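Local coordinates for protein ribokinase (Arabidopsis thaliana, PDB 6ILS) that phosphorylates D-ribose at its O-5 with ATP and a divalent cation, most likely magnesium, giving ribose 5-phosphate for nucleotide synthesis and the pentose phosphate pathway, at residues 52-57 and 269-274. Numbering follows the deposited sequence.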
ATOM      1  N   LEU B  52      17.292 -14.237  16.047  1.00 15.68           N
ATOM      2  CA  LEU B  52      17.971 -15.445  16.577  1.00 18.73           C
ATOM      3  C   LEU B  52      19.323 -15.089  17.202  1.00 20.90           C
ATOM      4  O   LEU B  52      20.055 -15.998  17.478  1.00 22.84           O
ATOM      5  CB  LEU B  52      18.133 -16.494  15.479  1.00 17.93           C
ATOM      6  CG  LEU B  52      16.850 -17.103  14.930  1.00 19.80           C
ATOM      7  CD1 LEU B  52      17.163 -18.008  13.770  1.00 15.58           C
ATOM      8  CD2 LEU B  52      16.078 -17.867  15.988  1.00 19.98           C
ATOM      9  N   MET B  53      19.567 -13.795  17.324  1.00 21.05           N
ATOM     10  CA  MET B  53      20.775 -13.241  17.972  1.00 23.61           C
ATOM     11  C   MET B  53      22.066 -13.601  17.229  1.00 23.92           C
ATOM     12  O   MET B  53      23.055 -13.836  17.873  1.00 20.78           O
ATOM     13  CB  MET B  53      20.857 -13.633  19.448  1.00 24.71           C
ATOM     14  CG  MET B  53      19.563 -13.410  20.162  1.00 27.57           C
ATOM     15  SD  MET B  53      19.202 -11.679  20.199  1.00 34.96           S
ATOM     16  CE  MET B  53      20.666 -11.014  20.968  1.00 24.05           C
ATOM     17  N   TYR B  54      22.020 -13.643  15.905  1.00 21.24           N
ATOM     18  CA  TYR B  54      23.273 -13.785  15.134  1.00 19.56           C
ATOM     19  C   TYR B  54      23.501 -12.470  14.388  1.00 21.80           C
ATOM     20  O   TYR B  54      22.541 -11.974  13.877  1.00 21.42           O
ATOM     21  CB  TYR B  54      23.262 -14.957  14.164  1.00 21.61           C
ATOM     22  CG  TYR B  54      24.659 -15.307  13.738  1.00 20.58           C
ATOM     23  CD1 TYR B  54      25.461 -16.093  14.538  1.00 22.59           C
ATOM     24  CD2 TYR B  54      25.198 -14.790  12.583  1.00 18.66           C
ATOM     25  CE1 TYR B  54      26.758 -16.388  14.177  1.00 23.90           C
ATOM     26  CE2 TYR B  54      26.493 -15.071  12.211  1.00 23.41           C
ATOM     27  CZ  TYR B  54      27.277 -15.866  13.014  1.00 25.51           C
ATOM     28  OH  TYR B  54      28.547 -16.151  12.645  1.00 27.39           O
ATOM     29  N   PRO B  55      24.720 -11.897  14.393  1.00 20.41           N
ATOM     30  CA  PRO B  55      25.008 -10.639  13.722  1.00 21.66           C
ATOM     31  C   PRO B  55      24.511 -10.736  12.279  1.00 22.13           C
ATOM     32  O   PRO B  55      25.010 -11.527  11.593  1.00 20.90           O
ATOM     33  CB  PRO B  55      26.535 -10.564  13.693  1.00 24.60           C
ATOM     34  CG  PRO B  55      26.974 -11.430  14.820  1.00 27.59           C
ATOM     35  CD  PRO B  55      25.896 -12.458  15.026  1.00 22.29           C
ATOM     36  N   THR B  56      23.589  -9.862  11.900  1.00 19.69           N
ATOM     37  CA  THR B  56      22.942  -9.981  10.590  1.00 19.07           C
ATOM     38  C   THR B  56      22.886  -8.647   9.845  1.00 20.02           C
ATOM     39  O   THR B  56      22.435  -7.640  10.403  1.00 20.57           O
ATOM     40  CB  THR B  56      21.508 -10.530  10.745  1.00 19.38           C
ATOM     41  OG1 THR B  56      21.558 -11.837  11.333  1.00 22.44           O
ATOM     42  CG2 THR B  56      20.813 -10.624   9.393  1.00 19.21           C
ATOM     43  N   TYR B  57      23.348  -8.645   8.596  1.00 17.51           N
ATOM     44  CA  TYR B  57      23.284  -7.495   7.710  1.00 19.35           C
ATOM     45  C   TYR B  57      22.277  -7.761   6.602  1.00 20.66           C
ATOM     46  O   TYR B  57      22.217  -8.871   6.071  1.00 18.22           O
ATOM     47  CB  TYR B  57      24.656  -7.213   7.064  1.00 20.19           C
ATOM     48  CG  TYR B  57      25.646  -6.605   8.011  1.00 21.35           C
ATOM     49  CD1 TYR B  57      26.269  -7.379   8.980  1.00 22.30           C
ATOM     50  CD2 TYR B  57      25.947  -5.252   7.957  1.00 22.28           C
ATOM     51  CE1 TYR B  57      27.162  -6.828   9.868  1.00 28.46           C
ATOM     52  CE2 TYR B  57      26.844  -4.689   8.846  1.00 23.63           C
ATOM     53  CZ  TYR B  57      27.449  -5.481   9.792  1.00 26.65           C
ATOM     54  OH  TYR B  57      28.341  -4.936  10.679  1.00 29.22           O
ATOM     55  N   MET B 269      23.811 -23.437  10.887  1.00 17.27           N
ATOM     56  CA  MET B 269      24.973 -23.897  10.099  1.00 20.13           C
ATOM     57  C   MET B 269      26.174 -22.985  10.343  1.00 19.65           C
ATOM     58  O   MET B 269      27.206 -23.500  10.615  1.00 22.63           O
ATOM     59  CB  MET B 269      24.638 -23.933   8.614  1.00 19.73           C
ATOM     60  CG  MET B 269      25.832 -24.133   7.753  1.00 24.14           C
ATOM     61  SD  MET B 269      25.336 -24.451   6.074  1.00 26.91           S
ATOM     62  CE  MET B 269      24.931 -26.182   6.229  1.00 32.77           C
ATOM     63  N   VAL B 270      25.999 -21.664  10.355  1.00 16.97           N
ATOM     64  CA  VAL B 270      27.157 -20.755  10.592  1.00 18.98           C
ATOM     65  C   VAL B 270      27.664 -20.865  12.041  1.00 27.49           C
ATOM     66  O   VAL B 270      28.818 -20.606  12.275  1.00 25.70           O
ATOM     67  CB  VAL B 270      26.860 -19.305  10.193  1.00 21.76           C
ATOM     68  CG1 VAL B 270      25.874 -18.659  11.139  1.00 20.62           C
ATOM     69  CG2 VAL B 270      28.137 -18.510  10.063  1.00 24.21           C
ATOM     70  N   GLU B 271      26.824 -21.296  12.979  1.00 21.72           N
ATOM     71  CA  GLU B 271      27.266 -21.527  14.367  1.00 22.10           C
ATOM     72  C   GLU B 271      27.979 -22.875  14.528  1.00 26.41           C
ATOM     73  O   GLU B 271      28.371 -23.157  15.629  1.00 27.59           O
ATOM     74  CB  GLU B 271      26.072 -21.427  15.291  1.00 30.00           C
ATOM     75  CG  GLU B 271      25.591 -20.007  15.419  1.00 30.00           C
ATOM     76  CD  GLU B 271      24.441 -19.890  16.388  1.00 30.00           C
ATOM     77  OE1 GLU B 271      23.942 -20.946  16.770  1.00 30.00           O
ATOM     78  OE2 GLU B 271      24.058 -18.755  16.697  1.00 30.00           O
ATOM     79  N   GLY B 272      28.049 -23.707  13.497  1.00 23.49           N
ATOM     80  CA  GLY B 272      28.831 -24.952  13.602  1.00 26.40           C
ATOM     81  C   GLY B 272      28.021 -26.153  14.025  1.00 28.93           C
ATOM     82  O   GLY B 272      28.602 -27.169  14.320  1.00 27.95           O
ATOM     83  N   LYS B 273      26.703 -26.065  13.965  1.00 22.33           N
ATOM     84  CA  LYS B 273      25.899 -27.217  14.404  1.00 21.17           C
ATOM     85  C   LYS B 273      25.907 -28.302  13.330  1.00 23.70           C
ATOM     86  O   LYS B 273      26.141 -27.994  12.199  1.00 23.47           O
ATOM     87  CB  LYS B 273      24.483 -26.757  14.727  1.00 21.46           C
ATOM     88  CG  LYS B 273      24.400 -25.878  15.954  1.00 25.88           C
ATOM     89  CD  LYS B 273      23.004 -25.519  16.320  1.00 25.32           C
ATOM     90  CE  LYS B 273      22.935 -24.728  17.595  1.00 30.60           C
ATOM     91  NZ  LYS B 273      21.564 -24.258  17.846  1.00 27.52           N
ATOM     92  N   SER B 274      25.520 -29.511  13.712  1.00 24.19           N
ATOM     93  CA  SER B 274      25.424 -30.667  12.790  1.00 24.38           C
ATOM     94  C   SER B 274      24.272 -30.475  11.803  1.00 25.40           C
ATOM     95  O   SER B 274      23.354 -29.767  12.127  1.00 22.90           O
ATOM     96  CB  SER B 274      25.244 -31.926  13.565  1.00 24.81           C
ATOM     97  OG  SER B 274      23.944 -32.031  14.086  1.00 23.90           O
TER
HETATM   98  O   HOH W   1      29.967 -18.159  13.682  1.00 36.20           O
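The ring of Tyr54 meets Val270 face-on, where the loop between helix 41-51 and strand 56-63 passes the C-terminal end of helix 257-270 in the alpha/beta PfkB (ribokinase-type) fold. The contact thus joins the entrance of a central-sheet strand to a helix flanking that sheet, away from the ribose, ATP and sodium sites. Val270 CG1 sits 3.8 Å from the centroid of the Tyr54 ring and 17° off its normal, a CH-pi contact shifted toward the rim, so that its closest ring atom is CZ. The other methyl, CG2, reaches past the ring to lie 3.5 Å from Tyr54 OH. On the opposite face the ring is backed by CD of Pro55, so the ring lies between Val270 CG1 and the proline that follows it in sequence. With CG anti to the backbone N (chi1 -162°), the Tyr54 ring is carried toward the helix end. Glu271 runs alongside in the opposite direction: its CG approaches CD1 and CE1 of Tyr54 from the same side of the ring as Val270, and Glu271 OE2 comes obliquely to 3.7 Å from Tyr54 CD1, the carboxylate plane turned 55° from the ring. That oxygen is engaged in a salt bridge with Arg302, whose NH2 also binds Leu52 O. Just beyond, Gly272 closes the helix with a Schellman motif, its N bonded to Met269 O. A leucine in place of Tyr54 would probably leave Val270 CG1 without its aromatic face and Pro3 O without the phenol that hydrogen-bonds to it. The hydroxyl also links the two segments through solvent: one water, lying in the ring plane, donates to Tyr54 OH at 2.7 Å and to the carbonyl O of Val270 at 3.0 Å.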